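Local coordinates for protein xylooligosaccharide oxidase (PDB 5L6G) that oxidises the C1 hydroxyl of xylooligosaccharides and related sugars to lactones with a bicovalently bound FAD, passing the electrons to oxygen to give hydrogen peroxide, at residues A[172-177]-A[263-268]; A[229-234]-A[285-290]; A[269-274]-A[379-384]. All blocks are in the same frame, centred on the assembly; numbering follows the deposited sequence.

The three contacts differ in depth and in chemistry. Contact 3 is the buried one, a true strand pairing within the eight-stranded antiparallel sheet, held by backbone hydrogen bonds and carrying a substrate-binding arginine. Contacts 1 and 2 are partly buried and lie nearer the surface: contact 1 sets a short helix of the FAD-binding region against the loop that leads into strand 269-275, through a methionine methyl over a histidine ring and a serine hydroxyl, whereas contact 2 is mostly apolar packing beside two glycans. Contacts 2 and 3 reach the same sheet through adjacent strands, and Asn270 of contact 3 reaches Ser175 of contact 1 and Leu285 of contact 2.

Contact 1: residues A[172-177]-A[263-268]; sequences SSHSHG and GGMPEE. With XYP (beta-D-xylopyranose), chain J.
Met265 sets its methyl over one face of the His174 imidazole, the two side chains coming from opposite directions. CE lies 3.3 Å from the centroid of the His174 ring and 12° off its normal, a tight CH-pi contact, while SD stands farther out above the same face. The Met265 chain bends at its last torsion (chi3 86°), which turns the methyl onto the ring. Pro266 O lies at the ring's edge, 3.1 Å from His174 ND1, and Met265 O comes to 3.2 Å from His174 CE1. Met265 is backed by Trp259 and Leu260 of helix 246-261, and its carbonyl accepts from Asn386.

One residue on, Ser175 closes the packed part of the contact. Its OG donates to Glu267 O over 2.6 Å, tilted slightly from the carbonyl plane of Glu267; the same hydroxyl is also hydrogen-bonded to Asn270.

Farther out the fit gives way to solvent. A water donates to Ser175 O at 2.6 Å and reaches Glu267 OE1 only weakly, at 3.3 Å, while the other carboxylate oxygen, OE2, forms a salt bridge with Arg391. On the far side of the helix, His176 O lies 3.2 Å from O5 of a bound xylose, away from the loop 263-268.

The short helix 173-176, part of the FAD-binding region, is thus joined to the loop entering strand 269-275 by a ring face and a hydroxyl. Such chemistry implies an interface fixed by shape and by backbone carbonyls on its inner side, with the acidic charge of Glu267 left to water and an arginine at its margin.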
loop_
_atom_site.group_PDB
_atom_site.type_symbol
_atom_site.label_atom_id
_atom_site.label_comp_id
_atom_site.label_asym_id
_atom_site.label_seq_id
_atom_site.Cartn_x
_atom_site.Cartn_y
_atom_site.Cartn_z
ATOM N N SER A 172 10.016 7.898 2.473
ATOM C CA SER A 172 10.875 7.675 3.626
ATOM C C SER A 172 11.279 6.218 3.776
ATOM O O SER A 172 11.976 5.875 4.722
ATOM C CB SER A 172 10.155 8.112 4.912
ATOM O OG SER A 172 9.981 9.511 4.904
ATOM N N SER A 173 10.876 5.368 2.837
ATOM C CA SER A 173 10.962 3.937 3.054
ATOM C C SER A 173 12.389 3.419 2.948
ATOM O O SER A 173 12.790 2.549 3.716
ATOM C CB SER A 173 10.040 3.180 2.103
ATOM O OG SER A 173 8.708 3.311 2.555
ATOM N N HIS A 174 13.156 3.923 2.000
ATOM C CA HIS A 174 14.568 3.573 1.990
ATOM C C HIS A 174 15.230 3.944 3.334
ATOM O O HIS A 174 16.031 3.163 3.886
ATOM C CB HIS A 174 15.301 4.240 0.859
ATOM C CG HIS A 174 16.631 3.626 0.590
ATOM N ND1 HIS A 174 17.816 4.281 0.825
ATOM C CD2 HIS A 174 16.960 2.388 0.150
ATOM C CE1 HIS A 174 18.823 3.483 0.507
ATOM N NE2 HIS A 174 18.327 2.329 0.100
ATOM N N SER A 175 14.904 5.134 3.851
ATOM C CA SER A 175 15.467 5.586 5.114
ATOM C C SER A 175 14.921 4.871 6.352
ATOM O O SER A 175 15.670 4.675 7.322
ATOM C CB SER A 175 15.251 7.086 5.289
ATOM O OG SER A 175 15.752 7.801 4.184
ATOM N N HIS A 176 13.630 4.511 6.344
ATOM C CA HIS A 176 12.923 4.128 7.573
ATOM C C HIS A 176 11.955 2.940 7.466
ATOM O O HIS A 176 11.318 2.560 8.449
ATOM C CB HIS A 176 12.135 5.346 8.095
ATOM C CG HIS A 176 12.999 6.486 8.541
ATOM N ND1 HIS A 176 13.869 6.392 9.602
ATOM C CD2 HIS A 176 13.089 7.759 8.097
ATOM C CE1 HIS A 176 14.483 7.551 9.779
ATOM N NE2 HIS A 176 14.032 8.398 8.871
ATOM N N GLY A 177 11.853 2.327 6.300
ATOM C CA GLY A 177 11.077 1.108 6.190
ATOM C C GLY A 177 9.658 1.344 5.749
ATOM O O GLY A 177 9.309 2.400 5.216
ATOM N N GLY A 263 24.948 -0.819 -3.351
ATOM C CA GLY A 263 24.978 0.080 -2.203
ATOM C C GLY A 263 25.210 1.530 -2.584
ATOM O O GLY A 263 25.666 2.329 -1.751
ATOM N N GLY A 264 24.869 1.889 -3.820
ATOM C CA GLY A 264 25.067 3.241 -4.304
ATOM C C GLY A 264 24.129 4.261 -3.673
ATOM O O GLY A 264 24.454 5.443 -3.584
ATOM N N MET A 265 22.948 3.811 -3.271
ATOM C CA MET A 265 21.924 4.709 -2.730
ATOM C C MET A 265 22.054 4.856 -1.222
ATOM O O MET A 265 21.874 3.900 -0.488
ATOM C CB MET A 265 20.508 4.235 -3.102
ATOM C CG MET A 265 19.478 5.340 -2.919
ATOM S SD MET A 265 17.907 5.184 -3.791
ATOM C CE MET A 265 17.015 4.208 -2.614
ATOM N N PRO A 266 22.345 6.067 -0.751
ATOM C CA PRO A 266 22.575 6.173 0.680
ATOM C C PRO A 266 21.263 6.124 1.457
ATOM O O PRO A 266 20.175 6.322 0.882
ATOM C CB PRO A 266 23.296 7.514 0.809
ATOM C CG PRO A 266 22.751 8.308 -0.328
ATOM C CD PRO A 266 22.655 7.324 -1.448
ATOM N N GLU A 267 21.365 5.838 2.747
ATOM C CA GLU A 267 20.186 5.669 3.581
ATOM C C GLU A 267 19.237 6.860 3.510
ATOM O O GLU A 267 18.028 6.664 3.507
ATOM C CB GLU A 267 20.578 5.408 5.037
ATOM C CG GLU A 267 21.284 4.079 5.257
ATOM C CD GLU A 267 21.479 3.739 6.721
ATOM O OE1 GLU A 267 20.845 4.382 7.595
ATOM O OE2 GLU A 267 22.266 2.813 7.004
ATOM N N GLU A 268 19.778 8.071 3.410
ATOM C CA GLU A 268 18.975 9.305 3.410
ATOM C C GLU A 268 18.186 9.518 2.112
ATOM O O GLU A 268 17.268 10.346 2.080
ATOM C CB GLU A 268 19.879 10.534 3.594
ATOM C CG GLU A 268 20.603 10.609 4.929
ATOM C CD GLU A 268 21.891 9.810 5.002
ATOM O OE1 GLU A 268 22.308 9.140 4.018
ATOM O OE2 GLU A 268 22.496 9.877 6.086
HETATM O O1 XYP J . 14.886 1.716 10.583
HETATM C C1 XYP J . 14.028 0.758 11.216
HETATM C C2 XYP J . 13.596 1.274 12.589
HETATM C C3 XYP J . 12.538 0.371 13.222
HETATM C C4 XYP J . 11.440 0.042 12.212
HETATM C C5 XYP J . 12.033 -0.465 10.899
HETATM O O2 XYP J . 14.758 1.346 13.423
HETATM O O3 XYP J . 11.959 0.991 14.386
HETATM O O4 XYP J . 10.567 -0.944 12.772
HETATM O O5 XYP J . 12.896 0.532 10.371
HETATM O O HOH W 1 17.888 5.729 8.189
#

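Contact 2: residues A[229-234]-A[285-290]; sequences AAPPNV and LYHGNA. With NAG (2-acetamido-2-deoxy-beta-D-glucopyranose), chain E; NAG (2-acetamido-2-deoxy-beta-D-glucopyranose), chain G.
Val234 lays its CG2 branch against Leu285, with CG2 3.8 Å from Leu285 CD1, the two side chains meeting at a slant. The leucine reaches it because its CG lies opposite the backbone N (chi1 -169°), carrying the isopropyl end nearer than its CB direction alone would suggest. The other branch, Val234 CG1, stands over one face of the His287 imidazole, 4.4 Å from CG of that ring. Pro231 adds its CG, 3.9 Å from His287 ND1, so a proline and a valine both border the histidine, whose NE2 is bound by Phe171 O.

Polar contact across the pair is slight. Val234 CA approaches Tyr286 O at 3.3 Å in a CA-H...O contact, at the point where the chain bends through an inverse gamma turn centred on His287. Toward the surface each segment bears an N-linked glycan, on Asn233 and on Asn289. The sugar on Asn233 folds back over its own segment, its O6 donating to Pro232 O at 3.0 Å.

Asn289 is the N-cap of helix 290-304, its OD1 accepting from Ala292 N. The contact sits where strands 234-240 and 280-286, neighbours in the large antiparallel sheet, meet their adjoining loops: Trp316 of helix 316-322 packs on Pro231 and Val234, and helix 290-304 covers Tyr286.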
loop_
_atom_site.group_PDB
_atom_site.type_symbol
_atom_site.label_atom_id
_atom_site.label_comp_id
_atom_site.label_asym_id
_atom_site.label_seq_id
_atom_site.Cartn_x
_atom_site.Cartn_y
_atom_site.Cartn_z
ATOM N N ALA A 229 11.838 11.138 14.958
ATOM C CA ALA A 229 11.840 12.599 14.904
ATOM C C ALA A 229 11.877 13.010 13.431
ATOM O O ALA A 229 12.756 12.587 12.692
ATOM C CB ALA A 229 13.050 13.166 15.632
ATOM N N ALA A 230 10.920 13.818 12.999
ATOM C CA ALA A 230 10.882 14.256 11.610
ATOM C C ALA A 230 12.141 15.073 11.294
ATOM O O ALA A 230 12.514 15.939 12.074
ATOM C CB ALA A 230 9.649 15.106 11.375
ATOM N N PRO A 231 12.807 14.795 10.162
ATOM C CA PRO A 231 13.962 15.627 9.841
ATOM C C PRO A 231 13.529 17.066 9.586
ATOM O O PRO A 231 12.457 17.286 9.023
ATOM C CB PRO A 231 14.495 15.003 8.550
ATOM C CG PRO A 231 13.294 14.363 7.928
ATOM C CD PRO A 231 12.521 13.824 9.095
ATOM N N PRO A 232 14.353 18.038 9.993
ATOM C CA PRO A 232 13.955 19.420 9.809
ATOM C C PRO A 232 13.822 19.802 8.335
ATOM O O PRO A 232 13.019 20.675 8.017
ATOM C CB PRO A 232 15.076 20.216 10.500
ATOM C CG PRO A 232 16.232 19.286 10.571
ATOM C CD PRO A 232 15.648 17.914 10.681
ATOM N N ASN A 233 14.583 19.151 7.454
ATOM C CA ASN A 233 14.586 19.482 6.031
ATOM C C ASN A 233 14.668 18.249 5.149
ATOM O O ASN A 233 15.389 17.314 5.456
ATOM C CB ASN A 233 15.739 20.433 5.709
ATOM C CG ASN A 233 15.601 21.744 6.442
ATOM O OD1 ASN A 233 16.435 22.092 7.279
ATOM N ND2 ASN A 233 14.508 22.478 6.136
ATOM N N VAL A 234 13.885 18.256 4.076
ATOM C CA VAL A 234 13.941 17.220 3.051
ATOM C C VAL A 234 13.988 17.911 1.684
ATOM O O VAL A 234 13.452 19.011 1.509
ATOM C CB VAL A 234 12.757 16.254 3.124
ATOM C CG1 VAL A 234 12.751 15.533 4.471
ATOM C CG2 VAL A 234 11.430 16.974 2.886
ATOM N N LEU A 285 13.270 11.990 -2.737
ATOM C CA LEU A 285 13.208 12.831 -1.561
ATOM C C LEU A 285 14.431 12.472 -0.722
ATOM O O LEU A 285 14.582 11.336 -0.259
ATOM C CB LEU A 285 11.918 12.610 -0.775
ATOM C CG LEU A 285 11.657 13.645 0.322
ATOM C CD1 LEU A 285 11.333 14.991 -0.308
ATOM C CD2 LEU A 285 10.571 13.231 1.287
ATOM N N TYR A 286 15.318 13.439 -0.556
ATOM C CA TYR A 286 16.527 13.233 0.195
ATOM C C TYR A 286 16.323 13.816 1.579
ATOM O O TYR A 286 15.933 14.979 1.716
ATOM C CB TYR A 286 17.678 13.923 -0.519
ATOM C CG TYR A 286 19.004 13.695 0.132
ATOM C CD1 TYR A 286 19.691 12.498 -0.054
ATOM C CD2 TYR A 286 19.569 14.670 0.943
ATOM C CE1 TYR A 286 20.904 12.273 0.556
ATOM C CE2 TYR A 286 20.795 14.464 1.561
ATOM C CZ TYR A 286 21.454 13.263 1.357
ATOM O OH TYR A 286 22.653 13.060 1.950
ATOM N N HIS A 287 16.568 13.011 2.608
ATOM C CA HIS A 287 16.403 13.473 3.981
ATOM C C HIS A 287 17.636 14.248 4.439
ATOM O O HIS A 287 18.491 13.736 5.160
ATOM C CB HIS A 287 16.110 12.306 4.905
ATOM C CG HIS A 287 14.777 11.681 4.660
ATOM N ND1 HIS A 287 13.951 11.297 5.684
ATOM C CD2 HIS A 287 14.106 11.408 3.513
ATOM C CE1 HIS A 287 12.841 10.786 5.188
ATOM N NE2 HIS A 287 12.911 10.836 3.872
ATOM N N GLY A 288 17.694 15.486 3.989
ATOM C CA GLY A 288 18.820 16.377 4.210
ATOM C C GLY A 288 18.629 17.579 3.296
ATOM O O GLY A 288 17.639 17.663 2.570
ATOM N N ASN A 289 19.571 18.511 3.336
ATOM C CA ASN A 289 19.441 19.753 2.584
ATOM C C ASN A 289 19.968 19.575 1.165
ATOM O O ASN A 289 20.431 18.489 0.807
ATOM C CB ASN A 289 20.141 20.903 3.322
ATOM C CG ASN A 289 21.600 20.618 3.602
ATOM O OD1 ASN A 289 22.271 19.963 2.814
ATOM N ND2 ASN A 289 22.105 21.128 4.738
ATOM N N ALA A 290 19.891 20.630 0.355
ATOM C CA ALA A 290 20.173 20.512 -1.074
ATOM C C ALA A 290 21.641 20.245 -1.354
ATOM O O ALA A 290 21.965 19.486 -2.261
ATOM C CB ALA A 290 19.707 21.754 -1.820
HETATM C C1 NAG E . 14.104 23.755 6.716
HETATM C C2 NAG E . 13.524 24.804 5.762
HETATM C C3 NAG E . 12.861 25.972 6.505
HETATM C C4 NAG E . 11.865 25.449 7.539
HETATM C C5 NAG E . 12.598 24.477 8.457
HETATM C C6 NAG E . 11.672 23.867 9.507
HETATM C C7 NAG E . 14.425 25.282 3.525
HETATM C C8 NAG E . 15.581 25.830 2.735
HETATM N N2 NAG E . 14.556 25.292 4.856
HETATM O O3 NAG E . 12.200 26.822 5.589
HETATM O O4 NAG E . 11.287 26.498 8.290
HETATM O O5 NAG E . 13.108 23.425 7.669
HETATM O O6 NAG E . 12.297 22.738 10.087
HETATM O O7 NAG E . 13.431 24.856 2.934
HETATM C C1 NAG G . 23.488 20.926 5.126
HETATM C C2 NAG G . 23.962 22.168 5.896
HETATM C C3 NAG G . 25.321 21.965 6.556
HETATM C C4 NAG G . 25.371 20.650 7.313
HETATM C C5 NAG G . 24.881 19.496 6.440
HETATM C C6 NAG G . 24.791 18.197 7.232
HETATM C C7 NAG G . 23.102 24.345 5.179
HETATM C C8 NAG G . 23.179 25.491 4.209
HETATM N N2 NAG G . 23.956 23.332 5.020
HETATM O O3 NAG G . 25.538 22.990 7.497
HETATM O O4 NAG G . 26.699 20.431 7.733
HETATM O O5 NAG G . 23.593 19.786 5.950
HETATM O O6 NAG G . 24.840 17.098 6.345
HETATM O O7 NAG G . 22.267 24.387 6.086
#

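Contact 3: residues A[269-274]-A[379-384]; sequences MNMRVL and IDMYGG. With XYP (beta-D-xylopyranose), chain H.
Val273 and Ile379 lie side by side on one face of the sheet, and the end of the isoleucine fills the hollow beside the valine: Ile379 CD1 rests 4.1 Å from Val273 CB. Met381 continues this apolar ridge. Folded at chi2 and chi3, it sets its CG 4.1 Å from Met271 CB and brings its CE to 4.4 Å from Val273 CG2. Helix 246-261 covers this relief, with Trp253 on Ile379, Leu256 on Val273 and Met381, and Trp259 on Met271.

Beneath, Val273 and Ile379 form an antiparallel hydrogen-bonded pair, exchanging two bonds of 2.8 Å (Val273 N to Ile379 O and Ile379 N to Val273 O), and Met381 N donates to Met271 O.

On the opposite face, Arg272 and Asp380 form the non-hydrogen-bonded pair. Asp380 OD1 nestles against the aliphatic part of the arginine, 3.4 Å from its CB. With CG lodged between backbone N and carbonyl carbon (chi1 72°) and the chain then extended, Arg272 projects into the sugar pocket, where NH1 donates to xylose O2 at 2.8 Å, an angle of 139°, near the guanidinium plane. A water bridges the two charged groups, accepting from Arg272 NH1 and donating to Asp380 OD1 at 2.6 Å. Gln283 holds NE, and Thr154, Glu412 and Tyr451 complete the grip on the sugar.

The pairing thus separates two chemistries across one sheet: an apolar face packed against helix 246-261, and a polar face where a substrate-binding arginine is positioned by its strand, with a nearby carboxylate, linked to it by one water, likely to help stabilise the cation.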
loop_
_atom_site.group_PDB
_atom_site.type_symbol
_atom_site.label_atom_id
_atom_site.label_comp_id
_atom_site.label_asym_id
_atom_site.label_seq_id
_atom_site.Cartn_x
_atom_site.Cartn_y
_atom_site.Cartn_z
ATOM N N MET A 269 18.553 8.798 1.053
ATOM C CA MET A 269 17.952 8.964 -0.259
ATOM C C MET A 269 16.804 7.984 -0.487
ATOM O O MET A 269 16.934 6.813 -0.198
ATOM C CB MET A 269 19.010 8.739 -1.338
ATOM C CG MET A 269 18.559 9.052 -2.755
ATOM S SD MET A 269 19.910 8.948 -3.931
ATOM C CE MET A 269 20.969 10.309 -3.407
ATOM N N ASN A 270 15.709 8.491 -1.036
ATOM C CA ASN A 270 14.499 7.721 -1.272
ATOM C C ASN A 270 14.065 8.105 -2.652
ATOM O O ASN A 270 13.917 9.300 -2.934
ATOM C CB ASN A 270 13.402 8.100 -0.281
ATOM C CG ASN A 270 13.786 7.813 1.136
ATOM O OD1 ASN A 270 13.422 6.770 1.673
ATOM N ND2 ASN A 270 14.574 8.720 1.745
ATOM N N MET A 271 13.913 7.123 -3.531
ATOM C CA MET A 271 13.845 7.426 -4.967
ATOM C C MET A 271 13.075 6.366 -5.739
ATOM O O MET A 271 12.994 5.234 -5.311
ATOM C CB MET A 271 15.236 7.566 -5.545
ATOM C CG MET A 271 15.307 8.253 -6.893
ATOM S SD MET A 271 16.967 8.774 -7.343
ATOM C CE MET A 271 17.913 7.270 -7.038
ATOM N N ARG A 272 12.505 6.785 -6.865
ATOM C CA ARG A 272 11.813 5.914 -7.786
ATOM C C ARG A 272 11.948 6.452 -9.213
ATOM O O ARG A 272 12.236 7.625 -9.424
ATOM C CB ARG A 272 10.342 5.879 -7.430
ATOM C CG ARG A 272 9.605 7.174 -7.776
ATOM C CD ARG A 272 8.243 7.209 -7.076
ATOM N NE ARG A 272 7.475 8.387 -7.423
ATOM C CZ ARG A 272 6.299 8.697 -6.895
ATOM N NH1 ARG A 272 5.757 7.921 -5.971
ATOM N NH2 ARG A 272 5.677 9.799 -7.278
ATOM N N VAL A 273 11.748 5.576 -10.177
ATOM C CA VAL A 273 11.499 5.981 -11.547
ATOM C C VAL A 273 9.999 6.110 -11.710
ATOM O O VAL A 273 9.279 5.195 -11.367
ATOM C CB VAL A 273 12.002 4.924 -12.550
ATOM C CG1 VAL A 273 11.630 5.320 -13.969
ATOM C CG2 VAL A 273 13.508 4.739 -12.427
ATOM N N LEU A 274 9.549 7.252 -12.217
ATOM C CA LEU A 274 8.193 7.407 -12.728
ATOM C C LEU A 274 8.299 7.505 -14.231
ATOM O O LEU A 274 9.033 8.329 -14.736
ATOM C CB LEU A 274 7.549 8.691 -12.211
ATOM C CG LEU A 274 6.186 9.052 -12.820
ATOM C CD1 LEU A 274 5.160 7.963 -12.513
ATOM C CD2 LEU A 274 5.695 10.387 -12.314
ATOM N N ILE A 379 8.864 2.483 -10.653
ATOM C CA ILE A 379 9.828 1.494 -10.234
ATOM C C ILE A 379 10.496 2.092 -9.013
ATOM O O ILE A 379 11.296 3.023 -9.126
ATOM C CB ILE A 379 10.899 1.185 -11.321
ATOM C CG1 ILE A 379 10.238 0.829 -12.652
ATOM C CG2 ILE A 379 11.800 0.035 -10.874
ATOM C CD1 ILE A 379 11.076 1.177 -13.850
ATOM N N ASP A 380 10.171 1.561 -7.842
ATOM C CA ASP A 380 10.721 2.104 -6.610
ATOM C C ASP A 380 12.106 1.545 -6.388
ATOM O O ASP A 380 12.321 0.348 -6.583
ATOM C CB ASP A 380 9.844 1.726 -5.418
ATOM C CG ASP A 380 8.553 2.489 -5.389
ATOM O OD1 ASP A 380 8.583 3.723 -5.464
ATOM O OD2 ASP A 380 7.504 1.867 -5.235
ATOM N N MET A 381 13.043 2.403 -5.977
ATOM C CA MET A 381 14.329 1.930 -5.494
ATOM C C MET A 381 14.099 1.363 -4.092
ATOM O O MET A 381 14.101 2.068 -3.107
ATOM C CB MET A 381 15.384 3.066 -5.484
ATOM C CG MET A 381 15.580 3.731 -6.829
ATOM S SD MET A 381 16.159 2.697 -8.203
ATOM C CE MET A 381 14.611 2.288 -8.996
ATOM N N TYR A 382 13.894 0.058 -4.029
ATOM C CA TYR A 382 13.248 -0.577 -2.890
ATOM C C TYR A 382 14.246 -1.255 -1.955
ATOM O O TYR A 382 14.175 -1.115 -0.732
ATOM C CB TYR A 382 12.228 -1.573 -3.451
ATOM C CG TYR A 382 11.521 -2.448 -2.447
ATOM C CD1 TYR A 382 12.073 -3.654 -2.043
ATOM C CD2 TYR A 382 10.301 -2.081 -1.927
ATOM C CE1 TYR A 382 11.437 -4.470 -1.141
ATOM C CE2 TYR A 382 9.638 -2.895 -1.028
ATOM C CZ TYR A 382 10.215 -4.083 -0.632
ATOM O OH TYR A 382 9.560 -4.881 0.261
ATOM N N GLY A 383 15.159 -2.022 -2.546
ATOM C CA GLY A 383 16.056 -2.886 -1.813
ATOM C C GLY A 383 17.501 -2.415 -1.860
ATOM O O GLY A 383 17.788 -1.216 -1.872
ATOM N N GLY A 384 18.419 -3.374 -1.839
ATOM C CA GLY A 384 19.827 -3.075 -1.814
ATOM C C GLY A 384 20.364 -2.924 -0.404
ATOM O O GLY A 384 19.606 -2.836 0.553
HETATM O O1 XYP H . 2.814 4.482 -5.361
HETATM C C1 XYP H . 1.797 5.481 -5.379
HETATM C C2 XYP H . 2.408 6.810 -5.818
HETATM C C3 XYP H . 1.331 7.863 -6.048
HETATM C C4 XYP H . 0.262 7.323 -6.994
HETATM C C5 XYP H . -0.279 5.977 -6.496
HETATM O O2 XYP H . 3.297 7.244 -4.789
HETATM O O3 XYP H . 1.914 9.092 -6.514
HETATM O O4 XYP H . -0.844 8.232 -7.050
HETATM O O5 XYP H . 0.771 5.045 -6.256
HETATM O O HOH W 2 13.550 4.666 -2.164
HETATM O O HOH W 3 6.960 5.607 -4.711
#